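PDB 6HBS: aminopentol aminotransferase from Sphingopyxis macrogoltabida, which uses pyridoxal 5'-phosphate to deaminate aminopentol, the hydrolysed form of fumonisin B1, to its 2-keto derivative, with pyruvate as preferred amino acceptor. Local coordinates for residues L43-W48 against A382-D387; A80-G85 against N262-S267; E200-Q205 against P353-G358. One frame throughout, in Å; residues are numbered along the deposited sequence.

Interaction 1 (L43-W48 against A382-D387)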
loop_
_atom_site.group_PDB
_atom_site.type_symbol
_atom_site.label_atom_id
_atom_site.label_comp_id
_atom_site.label_asym_id
_atom_site.label_seq_id
_atom_site.Cartn_x
_atom_site.Cartn_y
_atom_site.Cartn_z
ATOM N N LEU A 43 22.308 4.165 -7.453
ATOM C CA LEU A 43 22.877 3.127 -8.268
ATOM C C LEU A 43 23.792 2.229 -7.427
ATOM O O LEU A 43 24.672 2.713 -6.690
ATOM C CB LEU A 43 23.681 3.761 -9.413
ATOM C CG LEU A 43 24.311 2.774 -10.400
ATOM C CD1 LEU A 43 23.229 2.078 -11.212
ATOM C CD2 LEU A 43 25.330 3.462 -11.332
ATOM N N GLY A 44 23.608 0.921 -7.571
ATOM C CA GLY A 44 24.427 -0.047 -6.862
ATOM C C GLY A 44 24.216 0.079 -5.369
ATOM O O GLY A 44 23.106 -0.158 -4.907
ATOM N N ALA A 45 25.272 0.464 -4.626
ATOM C CA ALA A 45 25.200 0.662 -3.188
ATOM C C ALA A 45 25.313 2.148 -2.840
ATOM O O ALA A 45 25.607 2.481 -1.710
ATOM C CB ALA A 45 26.288 -0.132 -2.495
ATOM N N ARG A 46 25.044 3.032 -3.804
ATOM C CA ARG A 46 25.203 4.437 -3.603
ATOM C C ARG A 46 23.889 5.195 -3.831
ATOM O O ARG A 46 23.118 4.865 -4.716
ATOM C CB ARG A 46 26.275 4.988 -4.559
ATOM C CG ARG A 46 27.699 4.714 -4.096
ATOM C CD ARG A 46 28.765 5.206 -5.077
ATOM N NE ARG A 46 30.112 5.123 -4.497
ATOM C CZ ARG A 46 30.725 3.979 -4.186
ATOM N NH1 ARG A 46 30.158 2.818 -4.470
ATOM N NH2 ARG A 46 31.885 4.007 -3.549
ATOM N N ILE A 47 23.741 6.293 -3.099
ATOM C CA ILE A 47 22.717 7.312 -3.321
ATOM C C ILE A 47 23.426 8.650 -3.475
ATOM O O ILE A 47 24.509 8.832 -2.917
ATOM C CB ILE A 47 21.708 7.377 -2.159
ATOM C CG1 ILE A 47 22.393 7.715 -0.830
ATOM C CG2 ILE A 47 20.918 6.100 -2.090
ATOM C CD1 ILE A 47 21.515 7.506 0.413
ATOM N N TRP A 48 22.778 9.583 -4.179
ATOM C CA TRP A 48 23.222 10.963 -4.326
ATOM C C TRP A 48 22.109 11.889 -3.838
ATOM O O TRP A 48 20.944 11.709 -4.244
ATOM C CB TRP A 48 23.535 11.274 -5.791
ATOM C CG TRP A 48 24.788 10.664 -6.351
ATOM C CD1 TRP A 48 25.953 11.333 -6.577
ATOM C CD2 TRP A 48 25.002 9.321 -6.821
ATOM N NE1 TRP A 48 26.881 10.503 -7.127
ATOM C CE2 TRP A 48 26.334 9.261 -7.287
ATOM C CE3 TRP A 48 24.238 8.159 -6.865
ATOM C CZ2 TRP A 48 26.911 8.093 -7.764
ATOM C CZ3 TRP A 48 24.797 6.998 -7.351
ATOM C CH2 TRP A 48 26.121 6.967 -7.807
ATOM N N ALA A 382 23.871 -6.967 -1.750
ATOM C CA ALA A 382 24.819 -7.731 -2.571
ATOM C C ALA A 382 25.611 -6.817 -3.522
ATOM O O ALA A 382 26.575 -7.313 -4.135
ATOM C CB ALA A 382 24.106 -8.815 -3.352
ATOM N N ALA A 383 25.256 -5.525 -3.658
ATOM C CA ALA A 383 25.999 -4.608 -4.504
ATOM C C ALA A 383 27.116 -3.887 -3.747
ATOM O O ALA A 383 27.902 -3.211 -4.387
ATOM C CB ALA A 383 25.083 -3.593 -5.130
ATOM N N HIS A 384 27.178 -4.003 -2.409
ATOM C CA HIS A 384 28.318 -3.491 -1.647
ATOM C C HIS A 384 29.570 -4.321 -2.000
ATOM O O HIS A 384 29.568 -5.502 -1.829
ATOM C CB HIS A 384 28.065 -3.513 -0.139
ATOM C CG HIS A 384 27.122 -2.466 0.366
ATOM N ND1 HIS A 384 25.748 -2.554 0.197
ATOM C CD2 HIS A 384 27.338 -1.299 0.987
ATOM C CE1 HIS A 384 25.170 -1.511 0.746
ATOM N NE2 HIS A 384 26.121 -0.719 1.251
ATOM N N THR A 385 30.620 -3.656 -2.492
ATOM C CA THR A 385 31.872 -4.332 -2.926
ATOM C C THR A 385 32.945 -4.242 -1.832
ATOM O O THR A 385 32.840 -3.487 -0.842
ATOM C CB THR A 385 32.406 -3.688 -4.206
ATOM O OG1 THR A 385 32.779 -2.333 -3.915
ATOM C CG2 THR A 385 31.391 -3.720 -5.330
ATOM N N VAL A 386 34.027 -5.007 -2.029
ATOM C CA VAL A 386 35.188 -4.931 -1.117
ATOM C C VAL A 386 35.727 -3.502 -1.088
ATOM O O VAL A 386 36.048 -3.019 -0.023
ATOM C CB VAL A 386 36.267 -5.973 -1.476
ATOM C CG1 VAL A 386 35.822 -7.368 -1.068
ATOM C CG2 VAL A 386 36.635 -5.950 -2.952
ATOM N N ASP A 387 35.786 -2.824 -2.244
ATOM C CA ASP A 387 36.240 -1.425 -2.313
ATOM C C ASP A 387 35.289 -0.504 -1.545
ATOM O O ASP A 387 35.737 0.492 -0.918
ATOM C CB ASP A 387 36.349 -0.858 -3.731
ATOM C CG ASP A 387 37.159 0.444 -3.757
ATOM O OD1 ASP A 387 36.576 1.550 -3.565
ATOM O OD2 ASP A 387 38.392 0.348 -3.905
HETATM O O HOH W 1 34.319 2.508 -3.357
#

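Interaction 2 (A80-G85 against N262-S267)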
loop_
_atom_site.group_PDB
_atom_site.type_symbol
_atom_site.label_atom_id
_atom_site.label_comp_id
_atom_site.label_asym_id
_atom_site.label_seq_id
_atom_site.Cartn_x
_atom_site.Cartn_y
_atom_site.Cartn_z
ATOM N N ALA A 80 10.202 -5.794 -19.545
ATOM C CA ALA A 80 9.471 -6.754 -20.363
ATOM C C ALA A 80 7.984 -6.799 -19.960
ATOM O O ALA A 80 7.100 -6.909 -20.820
ATOM C CB ALA A 80 10.105 -8.120 -20.281
ATOM N N GLN A 81 7.701 -6.764 -18.655
ATOM C CA GLN A 81 6.313 -6.785 -18.204
ATOM C C GLN A 81 5.637 -5.435 -18.488
ATOM O O GLN A 81 4.480 -5.403 -18.837
ATOM C CB GLN A 81 6.214 -7.161 -16.720
ATOM C CG GLN A 81 4.779 -7.290 -16.224
ATOM C CD GLN A 81 4.055 -8.383 -16.982
ATOM O OE1 GLN A 81 4.620 -9.436 -17.262
ATOM N NE2 GLN A 81 2.803 -8.126 -17.325
ATOM N N ARG A 82 6.357 -4.328 -18.372
ATOM C CA ARG A 82 5.767 -3.029 -18.636
ATOM C C ARG A 82 5.238 -2.928 -20.087
ATOM O O ARG A 82 4.231 -2.232 -20.334
ATOM C CB ARG A 82 6.777 -1.932 -18.309
ATOM C CG ARG A 82 6.157 -0.560 -18.080
ATOM C CD ARG A 82 7.205 0.439 -17.596
ATOM N NE ARG A 82 7.909 -0.031 -16.409
ATOM C CZ ARG A 82 9.194 -0.376 -16.353
ATOM N NH1 ARG A 82 9.909 -0.404 -17.461
ATOM N NH2 ARG A 82 9.755 -0.689 -15.193
ATOM N N LEU A 83 5.878 -3.633 -21.023
ATOM C CA LEU A 83 5.419 -3.647 -22.422
ATOM C C LEU A 83 4.085 -4.394 -22.545
ATOM O O LEU A 83 3.392 -4.224 -23.562
ATOM C CB LEU A 83 6.455 -4.319 -23.332
ATOM C CG LEU A 83 7.753 -3.554 -23.540
ATOM C CD1 LEU A 83 8.695 -4.332 -24.430
ATOM C CD2 LEU A 83 7.490 -2.176 -24.107
ATOM N N LEU A 84 3.798 -5.305 -21.608
ATOM C CA LEU A 84 2.614 -6.111 -21.642
ATOM C C LEU A 84 1.477 -5.377 -20.924
ATOM O O LEU A 84 0.521 -4.978 -21.579
ATOM C CB LEU A 84 2.877 -7.491 -21.044
ATOM C CG LEU A 84 3.921 -8.296 -21.803
ATOM C CD1 LEU A 84 4.292 -9.566 -21.040
ATOM C CD2 LEU A 84 3.410 -8.630 -23.200
ATOM N N GLY A 85 1.625 -5.172 -19.604
ATOM C CA GLY A 85 0.619 -4.512 -18.792
ATOM C C GLY A 85 0.998 -4.540 -17.320
ATOM O O GLY A 85 1.798 -5.363 -16.895
ATOM N N ASN A 262 13.264 -6.031 -4.954
ATOM C CA ASN A 262 14.425 -5.174 -5.005
ATOM C C ASN A 262 14.052 -3.684 -5.129
ATOM O O ASN A 262 14.773 -2.911 -5.746
ATOM C CB ASN A 262 15.392 -5.557 -6.141
ATOM C CG ASN A 262 16.764 -4.963 -5.919
ATOM O OD1 ASN A 262 17.253 -5.014 -4.788
ATOM N ND2 ASN A 262 17.380 -4.396 -6.963
ATOM N N GLY A 263 12.945 -3.260 -4.503
ATOM C CA GLY A 263 12.560 -1.840 -4.507
ATOM C C GLY A 263 11.188 -1.606 -5.129
ATOM O O GLY A 263 10.583 -0.599 -4.857
ATOM N N TYR A 264 10.731 -2.507 -6.000
ATOM C CA TYR A 264 9.339 -2.437 -6.522
ATOM C C TYR A 264 8.349 -2.699 -5.375
ATOM O O TYR A 264 8.624 -3.478 -4.469
ATOM C CB TYR A 264 9.186 -3.389 -7.704
ATOM C CG TYR A 264 9.817 -2.861 -8.972
ATOM C CD1 TYR A 264 11.162 -3.032 -9.227
ATOM C CD2 TYR A 264 9.078 -2.129 -9.891
ATOM C CE1 TYR A 264 11.765 -2.515 -10.362
ATOM C CE2 TYR A 264 9.653 -1.633 -11.051
ATOM C CZ TYR A 264 11.005 -1.828 -11.285
ATOM O OH TYR A 264 11.588 -1.310 -12.409
ATOM N N PRO A 265 7.177 -2.013 -5.353
ATOM C CA PRO A 265 6.269 -2.063 -4.205
ATOM C C PRO A 265 5.368 -3.287 -4.279
ATOM O O PRO A 265 4.400 -3.333 -5.083
ATOM C CB PRO A 265 5.492 -0.754 -4.343
ATOM C CG PRO A 265 5.399 -0.553 -5.851
ATOM C CD PRO A 265 6.702 -1.103 -6.408
ATOM N N ILE A 266 5.669 -4.256 -3.410
ATOM C CA ILE A 266 4.902 -5.454 -3.284
ATOM C C ILE A 266 5.277 -6.105 -1.935
ATOM O O ILE A 266 6.443 -6.085 -1.514
ATOM C CB ILE A 266 5.096 -6.417 -4.467
ATOM C CG1 ILE A 266 4.234 -7.671 -4.321
ATOM C CG2 ILE A 266 6.569 -6.770 -4.690
ATOM C CD1 ILE A 266 4.081 -8.466 -5.590
ATOM N N SER A 267 4.259 -6.658 -1.286
ATOM C CA SER A 267 4.366 -7.359 0.031
ATOM C C SER A 267 3.531 -8.623 -0.070
ATOM O O SER A 267 2.775 -8.804 -1.043
ATOM C CB SER A 267 3.938 -6.456 1.188
ATOM O OG SER A 267 4.761 -5.289 1.266
#

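Interaction 3 (E200-Q205 against P353-G358)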
loop_
_atom_site.group_PDB
_atom_site.type_symbol
_atom_site.label_atom_id
_atom_site.label_comp_id
_atom_site.label_asym_id
_atom_site.label_seq_id
_atom_site.Cartn_x
_atom_site.Cartn_y
_atom_site.Cartn_z
ATOM N N GLU A 200 14.807 -3.112 16.625
ATOM C CA GLU A 200 14.032 -1.901 16.917
ATOM C C GLU A 200 14.954 -0.707 17.125
ATOM O O GLU A 200 16.121 -0.866 17.504
ATOM C CB GLU A 200 13.148 -2.117 18.152
ATOM C CG GLU A 200 12.194 -3.299 17.998
ATOM C CD GLU A 200 11.206 -3.190 16.843
ATOM O OE1 GLU A 200 10.734 -4.243 16.338
ATOM O OE2 GLU A 200 10.883 -2.067 16.472
ATOM N N VAL A 201 14.361 0.483 16.976
ATOM C CA VAL A 201 15.063 1.748 17.088
ATOM C C VAL A 201 15.499 2.020 18.532
ATOM O O VAL A 201 14.840 1.637 19.483
ATOM C CB VAL A 201 14.253 2.930 16.526
ATOM C CG1 VAL A 201 14.031 2.749 15.029
ATOM C CG2 VAL A 201 12.944 3.138 17.288
ATOM N N PHE A 202 16.639 2.713 18.647
ATOM C CA PHE A 202 17.199 3.175 19.922
ATOM C C PHE A 202 17.476 2.015 20.877
ATOM O O PHE A 202 17.658 2.242 22.061
ATOM C CB PHE A 202 16.272 4.204 20.582
ATOM C CG PHE A 202 16.196 5.514 19.843
ATOM C CD1 PHE A 202 17.232 6.431 19.936
ATOM C CD2 PHE A 202 15.121 5.812 19.025
ATOM C CE1 PHE A 202 17.160 7.639 19.264
ATOM C CE2 PHE A 202 15.054 7.008 18.332
ATOM C CZ PHE A 202 16.081 7.913 18.447
ATOM N N GLU A 203 17.564 0.786 20.372
ATOM C CA GLU A 203 17.733 -0.368 21.220
ATOM C C GLU A 203 18.718 -1.334 20.546
ATOM O O GLU A 203 18.698 -1.501 19.309
ATOM C CB GLU A 203 16.352 -0.986 21.480
ATOM C CG GLU A 203 16.387 -2.237 22.338
ATOM C CD GLU A 203 15.030 -2.927 22.489
ATOM O OE1 GLU A 203 15.015 -4.142 22.780
ATOM O OE2 GLU A 203 14.002 -2.249 22.293
ATOM N N ASP A 204 19.566 -1.972 21.367
ATOM C CA ASP A 204 20.486 -3.005 20.913
ATOM C C ASP A 204 19.659 -4.143 20.330
ATOM O O ASP A 204 18.540 -4.439 20.797
ATOM C CB ASP A 204 21.422 -3.509 22.025
ATOM C CG ASP A 204 22.400 -2.454 22.553
ATOM O OD1 ASP A 204 22.978 -1.695 21.754
ATOM O OD2 ASP A 204 22.565 -2.375 23.782
ATOM N N GLN A 205 20.191 -4.727 19.256
ATOM C CA GLN A 205 19.594 -5.885 18.613
ATOM C C GLN A 205 20.037 -7.161 19.345
ATOM O O GLN A 205 21.029 -7.165 20.079
ATOM C CB GLN A 205 19.948 -5.913 17.127
ATOM C CG GLN A 205 19.389 -4.707 16.402
ATOM C CD GLN A 205 19.405 -4.842 14.897
ATOM O OE1 GLN A 205 18.381 -4.618 14.257
ATOM N NE2 GLN A 205 20.568 -5.172 14.331
ATOM N N PRO A 353 24.113 7.211 26.544
ATOM C CA PRO A 353 22.678 7.057 26.775
ATOM C C PRO A 353 21.805 8.125 26.099
ATOM O O PRO A 353 20.625 7.851 25.840
ATOM C CB PRO A 353 22.559 7.100 28.309
ATOM C CG PRO A 353 23.773 7.878 28.756
ATOM C CD PRO A 353 24.865 7.517 27.768
ATOM N N ASP A 354 22.348 9.309 25.782
ATOM C CA ASP A 354 21.534 10.273 25.033
ATOM C C ASP A 354 21.946 10.328 23.553
ATOM O O ASP A 354 21.506 11.216 22.818
ATOM C CB ASP A 354 21.525 11.660 25.672
ATOM C CG ASP A 354 22.881 12.327 25.718
ATOM O OD1 ASP A 354 23.842 11.796 25.107
ATOM O OD2 ASP A 354 22.946 13.394 26.341
ATOM N N PHE A 355 22.793 9.386 23.127
ATOM C CA PHE A 355 23.136 9.183 21.706
ATOM C C PHE A 355 23.975 10.332 21.143
ATOM O O PHE A 355 24.239 10.351 19.935
ATOM C CB PHE A 355 21.878 8.928 20.858
ATOM C CG PHE A 355 21.359 7.522 21.003
ATOM C CD1 PHE A 355 20.590 7.166 22.107
ATOM C CD2 PHE A 355 21.666 6.546 20.063
ATOM C CE1 PHE A 355 20.146 5.867 22.277
ATOM C CE2 PHE A 355 21.209 5.248 20.231
ATOM C CZ PHE A 355 20.440 4.912 21.328
ATOM N N ARG A 356 24.503 11.219 21.994
ATOM C CA ARG A 356 25.259 12.387 21.479
ATOM C C ARG A 356 26.539 11.945 20.736
ATOM O O ARG A 356 26.928 12.608 19.743
ATOM C CB ARG A 356 25.571 13.389 22.598
ATOM C CG ARG A 356 26.810 13.068 23.418
ATOM C CD ARG A 356 27.108 14.107 24.495
ATOM N NE ARG A 356 26.048 14.180 25.493
ATOM C CZ ARG A 356 25.855 15.207 26.321
ATOM N NH1 ARG A 356 26.614 16.287 26.243
ATOM N NH2 ARG A 356 24.898 15.148 27.228
ATOM N N ILE A 357 27.179 10.850 21.178
ATOM C CA ILE A 357 28.398 10.344 20.525
ATOM C C ILE A 357 28.047 9.713 19.172
ATOM O O ILE A 357 28.697 9.985 18.171
ATOM C CB ILE A 357 29.168 9.334 21.384
ATOM C CG1 ILE A 357 29.502 9.881 22.776
ATOM C CG2 ILE A 357 30.421 8.898 20.650
ATOM C CD1 ILE A 357 30.186 8.854 23.673
ATOM N N GLY A 358 27.041 8.829 19.182
ATOM C CA GLY A 358 26.573 8.137 18.003
ATOM C C GLY A 358 26.121 9.092 16.910
ATOM O O GLY A 358 26.385 8.849 15.724
#

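Interaction 1 (L43-W48 against A382-D387)
A CH-pi contact between Ala-45 and His-384 joins the tip of an N-terminal beta hairpin to the loop leading into the helix 386-405. CB of Ala-45 sits almost exactly above the centre of the imidazole, 3.6 Å from the centroid of the His-384 ring and only 4° off its normal, so that all five ring atoms lie at nearly the same distance from the methyl. The ring reaches this place because CG of His-384 stands anti to its own carbonyl carbon (chi1 -74°), swinging the imidazole across toward the hairpin. Its rotation is probably fixed by ND1, which hydrogen-bonds to Ser-381 OG; NE2 has a weak hydrogen bond to the backbone O of Asp-57, and the ring also meets that of Tyr-58. With an alanine in place of His-384, the Ala-45 methyl would probably lose the flat surface it rests on, and the Ser-381 hydroxyl its imidazole partner. A second methyl contact lies alongside: CB of Ala-383 rests against the turn backbone, 3.8 Å from C of Gly-44. Farther out, a water accepts from Arg-46 NH2 at 2.9 Å and donates to OD1 of Asp-387, bridging two opposite charges that do not touch, while Arg-46 NH1 forms a salt bridge with Asp-388. Asp-388 also accepts from the backbone N of Thr-385, the N-cap residue, whose own side chain caps a backbone N of the first helical turn. The arrangement brings together two motifs: a capping box at the start of a helix, and a beta hairpin with a two-residue loop, whose type II' turn, with Gly-44 at its first corner, is closed by paired backbone bonds of 2.9 Å from Leu-43 N to Arg-46 O and from Arg-46 N to Leu-43 O.

Interaction 2 (A80-G85 against N262-S267)
Arg-82 and Tyr-264 meet by their polar ends alone, with NH2 of Arg-82 3.4 Å from OH of Tyr-264, where the C-terminal part of the helix 72-82 faces the loop between strands 253-256 and 267-271 of the seven-stranded sheet in this fold-type I aminotransferase. The phenol oxygen lies at the edge of the guanidinium, and the ring and guanidinium planes are only 21° apart, although the two side chains cross at about a right angle. A bend at chi3 (-55°) turns the end of the otherwise extended arginine chain, bringing NH2 to the phenol oxygen.

Each polar end has an acidic partner on the helix 72-82. Tyr-264 OH hydrogen-bonds to Glu-75 OE1, and Arg-82 NH1 forms a salt bridge with Asp-79 OD1; the tyrosine also packs on Ala-78. Beyond them comes the dimer interface: Glu-75 of the second subunit packs on Arg-82 and probably offsets the nearness of that subunit's Arg-82, while Gly-263 O accepts from Thr-87 of the second subunit. The bound cofactor is about 12 Å from the tyrosine side chain.

Next to Arg-82, the backbone O of Gln-81 accepts from both Leu-84 N and Gly-85 N. The Gln-81 side chain spans the same residues by a nearly straight bond (168°) from Gln-81 NE2 to Gly-85 O, 3.0 Å long, with the acceptor close to the amide plane.

Interaction 3 (E200-Q205 against P353-G358)
OD1 of Asp-354, the residue before Phe-355, accepts two hydrogen bonds from one residue: from the backbone N of Arg-356 at 3.2 Å, which makes an Asx turn at the start of the helix 356-367, and from NE of Arg-356 at 3.3 Å. The backbone N comes from above the carboxylate plane, whereas NE uses the syn lone pair. NH2 of Arg-356 completes a side-on, two-nitrogen salt bridge at 2.8 Å from OD2 of Asp-354.

Between these two residues, Phe-355 at the N-cap position has its CG anti to the carbonyl carbon (chi1 -78°), which directs the ring to the loop 200-205, where it forms a T-shaped pair with Phe-202. The planes stand at 85°, with centroids of the two rings 5.2 Å apart. Phe-202 occupies the third position of a type II turn, Glu-200 to Glu-203, and its ring stacks on Tyr-375; Phe-355 makes another edge-to-face pair with Phe-348 of strand 346-349. The contact thereby extends a small aromatic cluster near the surface. In the pair itself, CD1 at the edge of Phe-202 lies over the face of the Phe-355 ring, offset toward the rim, 3.8 Å from both CE1 and CZ of Phe-355.

All three contacts belong to the class-III aminotransferase fold. Interaction 1 closes the longest loop, enclosing both others, while interactions 2 and 3 interleave along the chain: 80-85, 200-205, 262-267, 353-358. Their centres are spread widely, about 22 Å between interactions 1 and 2, 26 Å between 1 and 3, and 37 Å between 2 and 3, which stand on opposite sides of the chain's centre. In interactions 1 and 3, residues just before a late helix (386-405 and 356-367) meet an earlier part of the chain. Distant parts of the chain are thus tied together at separate places, interaction 2 at the dimer interface and interaction 3 at the surface away from it.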